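Local coordinates for NADP-dependent alcohol dehydrogenase (Entamoeba histolytica, PDB 2OUI), which probably catalyses the NADP-dependent interconversion of alcohols and aldehydes or ketones at a zinc-containing site, at residues Val29-Cys37 with Lys346-Glu356; Glu143-Val152 with Ile309-Ile320. The protein carries 1 engineered substitution. All blocks are in the same frame, centred on the assembly; numbering follows the deposited sequence.

Contact 1: Val29-Cys37 with Lys346-Glu356; sequences VRPLALAPC and KPVVRIHYDDE. With ZN (zinc ion), chain E.
L34 and V349 bind each other through their backbones as an antiparallel hydrogen-bonded pair. L34 N gives to V349 O, and V349 N returns a bond to L34 O, each at 2.8 Å. Strand 346-350, the last of the chain, thereby adds antiparallel to strand 27-34, which lies in the GroES-like domain. Packing here is close and buried. L34 CD1 meets I351 CD1 at 3.7 Å, the two side chains crossing at a slant, and the rings of P36 and P347 touch through their CG atoms. At the zinc end, K346 bends at chi2 (76°), which brings NZ to P36 O at 2.7 Å; NZ also pairs with E60. C37, which follows P36, places SG 2.2 Å from the zinc ion, which H59 and D150 also bind. A classic beta bulge at L32 and A33, both set against V62 of strand 61-68, breaks strand 27-34. There L32 O takes I351 N and R350 NH1 from opposite faces of its carbonyl plane.

The far end is polar and more open. The R30 guanidinium lies flat on the Y353 ring, planes 2° apart, a cation-pi stack with centres 4.0 Å apart. R30 CD sits over the same ring. At the ring edge, Y353 OH gives to P31 O at 2.7 Å. In a salt bridge, R30 NH1 and NH2 both grip D355 OD1 end-on, NH2 at 2.9 Å, while Q64 holds NH2 as well. D355 is partly exposed.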
loop_
_atom_site.group_PDB
_atom_site.type_symbol
_atom_site.label_atom_id
_atom_site.label_comp_id
_atom_site.label_asym_id
_atom_site.label_seq_id
_atom_site.Cartn_x
_atom_site.Cartn_y
_atom_site.Cartn_z
ATOM N N VAL A 29 -0.261 -36.483 10.257
ATOM C CA VAL A 29 1.150 -36.360 9.897
ATOM C C VAL A 29 2.026 -36.922 11.025
ATOM O O VAL A 29 1.746 -36.684 12.208
ATOM C CB VAL A 29 1.505 -34.839 9.634
ATOM C CG1 VAL A 29 2.991 -34.649 9.274
ATOM C CG2 VAL A 29 0.633 -34.258 8.543
ATOM N N ARG A 30 3.071 -37.678 10.671
ATOM C CA ARG A 30 4.075 -38.106 11.660
ATOM C C ARG A 30 5.328 -37.245 11.504
ATOM O O ARG A 30 5.697 -36.886 10.373
ATOM C CB ARG A 30 4.392 -39.606 11.496
ATOM C CG ARG A 30 5.137 -39.974 10.227
ATOM C CD ARG A 30 5.331 -41.528 10.174
ATOM N NE ARG A 30 6.074 -41.983 9.001
ATOM C CZ ARG A 30 6.304 -43.261 8.707
ATOM N NH1 ARG A 30 5.829 -44.219 9.492
ATOM N NH2 ARG A 30 7.013 -43.586 7.623
ATOM N N PRO A 31 5.965 -36.841 12.634
ATOM C CA PRO A 31 7.133 -35.943 12.507
ATOM C C PRO A 31 8.411 -36.625 12.021
ATOM O O PRO A 31 8.714 -37.749 12.463
ATOM C CB PRO A 31 7.359 -35.466 13.950
ATOM C CG PRO A 31 6.890 -36.622 14.811
ATOM C CD PRO A 31 5.648 -37.136 14.051
ATOM N N LEU A 32 9.151 -35.931 11.148
ATOM C CA LEU A 32 10.477 -36.348 10.668
ATOM C C LEU A 32 11.574 -35.448 11.220
ATOM O O LEU A 32 12.682 -35.885 11.414
ATOM C CB LEU A 32 10.548 -36.283 9.147
ATOM C CG LEU A 32 9.649 -37.211 8.326
ATOM C CD1 LEU A 32 9.864 -36.887 6.864
ATOM C CD2 LEU A 32 9.974 -38.666 8.630
ATOM N N ALA A 33 11.261 -34.174 11.446
ATOM C CA ALA A 33 12.203 -33.288 12.121
ATOM C C ALA A 33 11.380 -32.272 12.905
ATOM O O ALA A 33 10.324 -31.830 12.440
ATOM C CB ALA A 33 13.153 -32.604 11.122
ATOM N N LEU A 34 11.832 -31.970 14.122
ATOM C CA LEU A 34 11.085 -31.086 15.029
ATOM C C LEU A 34 12.027 -30.084 15.643
ATOM O O LEU A 34 13.203 -30.390 15.817
ATOM C CB LEU A 34 10.485 -31.921 16.185
ATOM C CG LEU A 34 9.373 -32.913 15.788
ATOM C CD1 LEU A 34 9.011 -33.802 16.981
ATOM C CD2 LEU A 34 8.120 -32.194 15.238
ATOM N N ALA A 35 11.514 -28.912 16.008
ATOM C CA ALA A 35 12.322 -27.938 16.770
ATOM C C ALA A 35 11.463 -27.301 17.868
ATOM O O ALA A 35 10.259 -27.128 17.672
ATOM C CB ALA A 35 12.872 -26.861 15.844
ATOM N N PRO A 36 12.070 -26.966 19.019
ATOM C CA PRO A 36 11.378 -26.239 20.092
ATOM C C PRO A 36 11.492 -24.726 19.928
ATOM O O PRO A 36 12.393 -24.238 19.224
ATOM C CB PRO A 36 12.151 -26.652 21.327
ATOM C CG PRO A 36 13.579 -26.716 20.813
ATOM C CD PRO A 36 13.471 -27.254 19.383
ATOM N N CYS A 37 10.581 -23.992 20.569
ATOM C CA CYS A 37 10.492 -22.542 20.399
ATOM C C CYS A 37 10.437 -21.879 21.751
ATOM O O CYS A 37 9.816 -22.388 22.659
ATOM C CB CYS A 37 9.211 -22.175 19.631
ATOM S SG CYS A 37 9.200 -20.415 19.150
ATOM N N LYS A 346 19.307 -22.701 17.871
ATOM C CA LYS A 346 18.114 -23.523 17.667
ATOM C C LYS A 346 18.487 -25.014 17.655
ATOM O O LYS A 346 19.392 -25.406 16.937
ATOM C CB LYS A 346 17.475 -23.096 16.341
ATOM C CG LYS A 346 16.069 -23.524 16.127
ATOM C CD LYS A 346 15.081 -22.705 16.922
ATOM C CE LYS A 346 13.698 -23.181 16.530
ATOM N NZ LYS A 346 12.613 -22.460 17.252
ATOM N N PRO A 347 17.836 -25.836 18.501
ATOM C CA PRO A 347 18.006 -27.283 18.403
ATOM C C PRO A 347 17.038 -27.891 17.393
ATOM O O PRO A 347 15.974 -27.321 17.099
ATOM C CB PRO A 347 17.648 -27.786 19.805
ATOM C CG PRO A 347 17.229 -26.553 20.612
ATOM C CD PRO A 347 16.925 -25.475 19.605
ATOM N N VAL A 348 17.426 -29.028 16.839
ATOM C CA VAL A 348 16.533 -29.804 15.990
ATOM C C VAL A 348 16.593 -31.263 16.390
ATOM O O VAL A 348 17.629 -31.768 16.826
ATOM C CB VAL A 348 16.823 -29.689 14.470
ATOM C CG1 VAL A 348 16.403 -28.349 13.950
ATOM C CG2 VAL A 348 18.282 -29.975 14.145
ATOM N N VAL A 349 15.457 -31.931 16.264
ATOM C CA VAL A 349 15.362 -33.337 16.587
ATOM C C VAL A 349 14.954 -34.063 15.315
ATOM O O VAL A 349 13.990 -33.686 14.686
ATOM C CB VAL A 349 14.275 -33.576 17.654
ATOM C CG1 VAL A 349 14.121 -35.071 17.957
ATOM C CG2 VAL A 349 14.611 -32.808 18.941
ATOM N N ARG A 350 15.680 -35.121 14.969
ATOM C CA ARG A 350 15.365 -35.932 13.805
ATOM C C ARG A 350 14.728 -37.235 14.286
ATOM O O ARG A 350 15.188 -37.837 15.260
ATOM C CB ARG A 350 16.637 -36.185 12.983
ATOM C CG ARG A 350 16.429 -36.779 11.580
ATOM C CD ARG A 350 15.761 -35.814 10.538
ATOM N NE ARG A 350 15.856 -36.381 9.184
ATOM C CZ ARG A 350 15.104 -37.381 8.717
ATOM N NH1 ARG A 350 14.151 -37.948 9.462
ATOM N NH2 ARG A 350 15.307 -37.830 7.484
ATOM N N ILE A 351 13.647 -37.640 13.619
ATOM C CA ILE A 351 12.929 -38.873 13.946
ATOM C C ILE A 351 12.878 -39.759 12.696
ATOM O O ILE A 351 12.530 -39.294 11.613
ATOM C CB ILE A 351 11.471 -38.607 14.427
ATOM C CG1 ILE A 351 11.419 -37.667 15.643
ATOM C CG2 ILE A 351 10.774 -39.921 14.787
ATOM C CD1 ILE A 351 11.312 -36.210 15.282
ATOM N N HIS A 352 13.231 -41.023 12.863
ATOM C CA HIS A 352 13.257 -41.991 11.759
ATOM C C HIS A 352 12.224 -43.107 11.902
ATOM O O HIS A 352 11.807 -43.452 13.018
ATOM C CB HIS A 352 14.648 -42.615 11.615
ATOM C CG HIS A 352 15.684 -41.658 11.116
ATOM N ND1 HIS A 352 16.732 -41.225 11.900
ATOM C CD2 HIS A 352 15.825 -41.034 9.924
ATOM C CE1 HIS A 352 17.483 -40.389 11.206
ATOM N NE2 HIS A 352 16.954 -40.255 10.004
ATOM N N TYR A 353 11.823 -43.669 10.761
ATOM C CA TYR A 353 10.882 -44.775 10.723
ATOM C C TYR A 353 11.396 -45.826 9.734
ATOM O O TYR A 353 12.047 -45.468 8.752
ATOM C CB TYR A 353 9.511 -44.275 10.273
ATOM C CG TYR A 353 8.983 -43.120 11.108
ATOM C CD1 TYR A 353 9.235 -41.813 10.742
ATOM C CD2 TYR A 353 8.242 -43.360 12.272
ATOM C CE1 TYR A 353 8.764 -40.760 11.502
ATOM C CE2 TYR A 353 7.742 -42.298 13.042
ATOM C CZ TYR A 353 8.016 -41.018 12.652
ATOM O OH TYR A 353 7.545 -39.977 13.419
ATOM N N ASP A 354 11.112 -47.101 9.999
ATOM C CA ASP A 354 11.479 -48.209 9.086
ATOM C C ASP A 354 10.965 -48.057 7.655
ATOM O O ASP A 354 11.622 -48.488 6.704
ATOM C CB ASP A 354 10.977 -49.539 9.640
ATOM C CG ASP A 354 11.752 -49.984 10.854
ATOM O OD1 ASP A 354 11.247 -50.874 11.575
ATOM O OD2 ASP A 354 12.867 -49.451 11.087
ATOM N N ASP A 355 9.781 -47.458 7.517
ATOM C CA ASP A 355 9.148 -47.272 6.219
ATOM C C ASP A 355 9.154 -45.803 5.787
ATOM O O ASP A 355 8.305 -45.384 4.997
ATOM C CB ASP A 355 7.721 -47.832 6.250
ATOM C CG ASP A 355 6.864 -47.244 7.381
ATOM O OD1 ASP A 355 7.355 -46.425 8.196
ATOM O OD2 ASP A 355 5.670 -47.602 7.443
ATOM N N GLU A 356 10.121 -45.036 6.295
ATOM C CA GLU A 356 10.243 -43.609 5.985
ATOM C C GLU A 356 10.325 -43.372 4.476
ATOM O O GLU A 356 9.798 -42.380 3.962
ATOM C CB GLU A 356 11.478 -43.027 6.678
ATOM C CG GLU A 356 11.635 -41.533 6.583
ATOM C CD GLU A 356 12.871 -41.053 7.313
ATOM O OE1 GLU A 356 13.429 -41.827 8.129
ATOM O OE2 GLU A 356 13.286 -39.906 7.071
HETATM ZN ZN ZN E . 7.413 -20.467 17.806
#

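Contact 2: Glu143-Val152 with Ile309-Ile320; sequences EDAVMLSDMV and ISTGKLDTSKLI. With ZN (zinc ion), chain E.
T316 OG1 donates to the backbone O of D144 at 2.9 Å, the one direct hydrogen bond between 143-152 and 309-320. The hydroxyl comes in from well off the C=O direction, at a C=O...O angle of 109°. T316 holds OG1 between its own backbone N and carbonyl carbon (chi1 61°). This turns OG1 to D144 and leaves CG2 for V152, whose CG2 it meets at 3.7 Å. T316 CB rests against M147 CB.

Apolar contacts surround this bond. M147 is bent at chi2 and chi3, and its SD runs alongside L319, 3.9 Å from CD1. L148 and I309 meet tip to tip, CD2 to CD1, at 3.8 Å. V152 and L314 also meet tip to tip. I320 CD1 touches E143 O and lies near D144 OD1.

The next layer sets the loop. D315 OD1 takes S317 N, which makes an Asx turn around T316, and also the hydroxyl S317 OG at 2.6 Å. A water accepts from T316 N and gives a weak bond to D144 OD2. Before the loop, helix 298-310 ends in a Schellman motif at G312. Beyond it, K313 NZ binds G192 O and G211 O of a second subunit. Helix 148-161 in turn packs V152 on M181 and M151 on V178, both of helix 177-188 in the Rossmann-type part. Near its start D150 OD2 binds the zinc ion at 1.9 Å.

D144 and D315 bring two carboxylates near each other, OD2 to OD1 4.9 Å. Their like charges would probably repel. The S317 donors and a long salt bridge from K318 NZ to D315 OD2 probably offset this, and the weak water bond may help at D144.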
loop_
_atom_site.group_PDB
_atom_site.type_symbol
_atom_site.label_atom_id
_atom_site.label_comp_id
_atom_site.label_asym_id
_atom_site.label_seq_id
_atom_site.Cartn_x
_atom_site.Cartn_y
_atom_site.Cartn_z
ATOM N N GLU A 143 16.139 -30.909 8.326
ATOM C CA GLU A 143 16.563 -30.065 9.441
ATOM C C GLU A 143 16.630 -28.599 9.025
ATOM O O GLU A 143 16.248 -27.705 9.793
ATOM C CB GLU A 143 17.912 -30.534 9.990
ATOM C CG GLU A 143 17.876 -31.941 10.557
ATOM C CD GLU A 143 18.271 -33.052 9.556
ATOM O OE1 GLU A 143 18.081 -32.890 8.322
ATOM O OE2 GLU A 143 18.757 -34.113 10.030
ATOM N N ASP A 144 17.071 -28.339 7.798
ATOM C CA ASP A 144 17.049 -26.958 7.290
ATOM C C ASP A 144 15.623 -26.481 7.021
ATOM O O ASP A 144 15.288 -25.308 7.235
ATOM C CB ASP A 144 17.885 -26.832 6.011
ATOM C CG ASP A 144 19.376 -27.001 6.257
ATOM O OD1 ASP A 144 19.802 -27.102 7.436
ATOM O OD2 ASP A 144 20.124 -27.032 5.250
ATOM N N ALA A 145 14.773 -27.388 6.536
ATOM C CA ALA A 145 13.395 -27.013 6.208
ATOM C C ALA A 145 12.545 -26.704 7.440
ATOM O O ALA A 145 11.598 -25.912 7.345
ATOM C CB ALA A 145 12.734 -28.098 5.370
ATOM N N VAL A 146 12.848 -27.337 8.582
ATOM C CA VAL A 146 12.036 -27.113 9.792
ATOM C C VAL A 146 12.173 -25.671 10.311
ATOM O O VAL A 146 11.305 -25.163 11.054
ATOM C CB VAL A 146 12.296 -28.161 10.905
ATOM C CG1 VAL A 146 13.650 -27.945 11.570
ATOM C CG2 VAL A 146 11.157 -28.135 11.913
ATOM N N MET A 147 13.252 -25.005 9.894
ATOM C CA MET A 147 13.437 -23.579 10.219
ATOM C C MET A 147 12.463 -22.680 9.478
ATOM O O MET A 147 12.235 -21.542 9.899
ATOM C CB MET A 147 14.869 -23.135 9.901
ATOM C CG MET A 147 15.963 -23.895 10.659
ATOM S SD MET A 147 15.897 -23.694 12.450
ATOM C CE MET A 147 15.133 -25.208 12.982
ATOM N N LEU A 148 11.904 -23.173 8.375
ATOM C CA LEU A 148 10.854 -22.445 7.624
ATOM C C LEU A 148 9.530 -22.274 8.383
ATOM O O LEU A 148 8.844 -21.290 8.199
ATOM C CB LEU A 148 10.589 -23.125 6.266
ATOM C CG LEU A 148 11.736 -23.139 5.250
ATOM C CD1 LEU A 148 11.455 -24.105 4.110
ATOM C CD2 LEU A 148 12.024 -21.708 4.724
ATOM N N SER A 149 9.182 -23.231 9.246
ATOM C CA SER A 149 7.852 -23.335 9.848
ATOM C C SER A 149 7.491 -22.106 10.664
ATOM O O SER A 149 6.339 -21.682 10.661
ATOM C CB SER A 149 7.824 -24.541 10.806
ATOM O OG SER A 149 8.104 -25.733 10.087
ATOM N N ASP A 150 8.504 -21.554 11.330
ATOM C CA ASP A 150 8.330 -20.498 12.324
ATOM C C ASP A 150 9.504 -19.521 12.236
ATOM O O ASP A 150 9.274 -18.324 12.116
ATOM C CB ASP A 150 8.203 -21.143 13.711
ATOM C CG ASP A 150 7.795 -20.166 14.820
ATOM O OD1 ASP A 150 7.439 -18.992 14.526
ATOM O OD2 ASP A 150 7.854 -20.599 16.003
ATOM N N MET A 151 10.751 -19.997 12.246
ATOM C CA MET A 151 11.875 -19.039 12.379
ATOM C C MET A 151 12.032 -18.121 11.170
ATOM O O MET A 151 12.048 -16.900 11.312
ATOM C CB MET A 151 13.197 -19.729 12.695
ATOM C CG MET A 151 13.173 -20.570 13.997
ATOM S SD MET A 151 12.905 -19.559 15.475
ATOM C CE MET A 151 11.129 -19.629 15.719
ATOM N N VAL A 152 12.121 -18.706 9.984
ATOM C CA VAL A 152 12.264 -17.886 8.770
ATOM C C VAL A 152 11.022 -17.024 8.546
ATOM O O VAL A 152 11.145 -15.815 8.310
ATOM C CB VAL A 152 12.488 -18.724 7.550
ATOM C CG1 VAL A 152 12.547 -17.817 6.323
ATOM C CG2 VAL A 152 13.790 -19.543 7.716
ATOM N N ILE A 309 15.744 -21.107 -0.186
ATOM C CA ILE A 309 16.717 -22.134 0.174
ATOM C C ILE A 309 17.151 -22.900 -1.079
ATOM O O ILE A 309 18.344 -23.060 -1.332
ATOM C CB ILE A 309 16.195 -23.104 1.260
ATOM C CG1 ILE A 309 15.831 -22.347 2.550
ATOM C CG2 ILE A 309 17.255 -24.168 1.581
ATOM C CD1 ILE A 309 15.298 -23.273 3.662
ATOM N N SER A 310 16.183 -23.306 -1.892
ATOM C CA SER A 310 16.446 -24.116 -3.094
ATOM C C SER A 310 17.288 -23.412 -4.128
ATOM O O SER A 310 18.046 -24.057 -4.843
ATOM C CB SER A 310 15.129 -24.552 -3.736
ATOM O OG SER A 310 14.436 -25.447 -2.886
ATOM N N THR A 311 17.159 -22.087 -4.211
ATOM C CA THR A 311 17.942 -21.300 -5.160
ATOM C C THR A 311 19.300 -20.856 -4.596
ATOM O O THR A 311 20.055 -20.175 -5.290
ATOM C CB THR A 311 17.172 -20.015 -5.632
ATOM O OG1 THR A 311 16.776 -19.256 -4.488
ATOM C CG2 THR A 311 15.908 -20.382 -6.435
ATOM N N GLY A 312 19.607 -21.220 -3.349
ATOM C CA GLY A 312 20.929 -20.937 -2.758
ATOM C C GLY A 312 21.049 -19.534 -2.193
ATOM O O GLY A 312 22.155 -19.032 -1.963
ATOM N N LYS A 313 19.899 -18.907 -1.975
ATOM C CA LYS A 313 19.809 -17.516 -1.506
ATOM C C LYS A 313 19.493 -17.367 -0.018
ATOM O O LYS A 313 19.414 -16.245 0.504
ATOM C CB LYS A 313 18.760 -16.775 -2.338
ATOM C CG LYS A 313 19.103 -16.758 -3.813
ATOM C CD LYS A 313 18.160 -15.872 -4.595
ATOM C CE LYS A 313 18.648 -15.771 -6.019
ATOM N NZ LYS A 313 17.798 -14.803 -6.811
ATOM N N LEU A 314 19.296 -18.479 0.668
ATOM C CA LEU A 314 19.082 -18.467 2.118
ATOM C C LEU A 314 19.618 -19.760 2.715
ATOM O O LEU A 314 19.247 -20.833 2.262
ATOM C CB LEU A 314 17.595 -18.343 2.460
ATOM C CG LEU A 314 17.217 -18.357 3.955
ATOM C CD1 LEU A 314 17.820 -17.149 4.714
ATOM C CD2 LEU A 314 15.690 -18.381 4.145
ATOM N N ASP A 315 20.480 -19.645 3.727
ATOM C CA ASP A 315 21.069 -20.800 4.390
ATOM C C ASP A 315 20.595 -20.813 5.834
ATOM O O ASP A 315 21.029 -19.987 6.645
ATOM C CB ASP A 315 22.600 -20.742 4.286
ATOM C CG ASP A 315 23.299 -21.824 5.107
ATOM O OD1 ASP A 315 22.632 -22.781 5.544
ATOM O OD2 ASP A 315 24.522 -21.708 5.315
ATOM N N THR A 316 19.676 -21.724 6.140
ATOM C CA THR A 316 19.097 -21.798 7.483
ATOM C C THR A 316 19.896 -22.732 8.397
ATOM O O THR A 316 19.593 -22.840 9.587
ATOM C CB THR A 316 17.634 -22.303 7.455
ATOM O OG1 THR A 316 17.589 -23.615 6.891
ATOM C CG2 THR A 316 16.753 -21.400 6.637
ATOM N N SER A 317 20.888 -23.426 7.839
ATOM C CA SER A 317 21.680 -24.361 8.643
ATOM C C SER A 317 22.467 -23.662 9.750
ATOM O O SER A 317 22.730 -24.271 10.788
ATOM C CB SER A 317 22.617 -25.203 7.773
ATOM O OG SER A 317 23.701 -24.417 7.288
ATOM N N LYS A 318 22.837 -22.393 9.539
ATOM C CA LYS A 318 23.589 -21.614 10.543
ATOM C C LYS A 318 22.815 -21.439 11.849
ATOM O O LYS A 318 23.397 -21.066 12.858
ATOM C CB LYS A 318 23.923 -20.216 10.021
ATOM C CG LYS A 318 24.887 -20.158 8.852
ATOM C CD LYS A 318 25.000 -18.665 8.447
ATOM C CE LYS A 318 25.085 -18.442 6.948
ATOM N NZ LYS A 318 26.429 -18.858 6.466
ATOM N N LEU A 319 21.498 -21.656 11.811
ATOM C CA LEU A 319 20.657 -21.536 12.997
ATOM C C LEU A 319 20.762 -22.749 13.906
ATOM O O LEU A 319 20.412 -22.678 15.073
ATOM C CB LEU A 319 19.180 -21.381 12.605
ATOM C CG LEU A 319 18.788 -20.129 11.818
ATOM C CD1 LEU A 319 17.300 -20.173 11.416
ATOM C CD2 LEU A 319 19.083 -18.888 12.644
ATOM N N ILE A 320 21.203 -23.870 13.353
ATOM C CA ILE A 320 21.144 -25.149 14.074
ATOM C C ILE A 320 22.410 -25.351 14.898
ATOM O O ILE A 320 23.515 -25.543 14.354
ATOM C CB ILE A 320 20.970 -26.320 13.098
ATOM C CG1 ILE A 320 19.682 -26.159 12.274
ATOM C CG2 ILE A 320 20.967 -27.677 13.857
ATOM C CD1 ILE A 320 19.586 -27.138 11.104
HETATM ZN ZN ZN E . 7.413 -20.467 17.806
HETATM O O HOH W 1 19.987 -24.207 4.372
#

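Contact 1 is the more buried of the two. Contact 2 lies closer to the centre of the chain but is only partly buried. Their centres are about 15 Å apart, and both supply a ligand to the same zinc ion, C37 from 29-37 and D150 from 143-152. They also touch directly: K346 packs on L319 and M151, and strand 320-325, which starts at I320, runs parallel to strand 346-350. Their chemistry differs with place. Contact 1 is a strand pair, with backbone bonds in its middle and charged groups at both ends. Contact 2 sets two helices against a helix end and the loop after it, mainly by apolar side chains, and K313 of that loop hydrogen-bonds a neighbouring subunit.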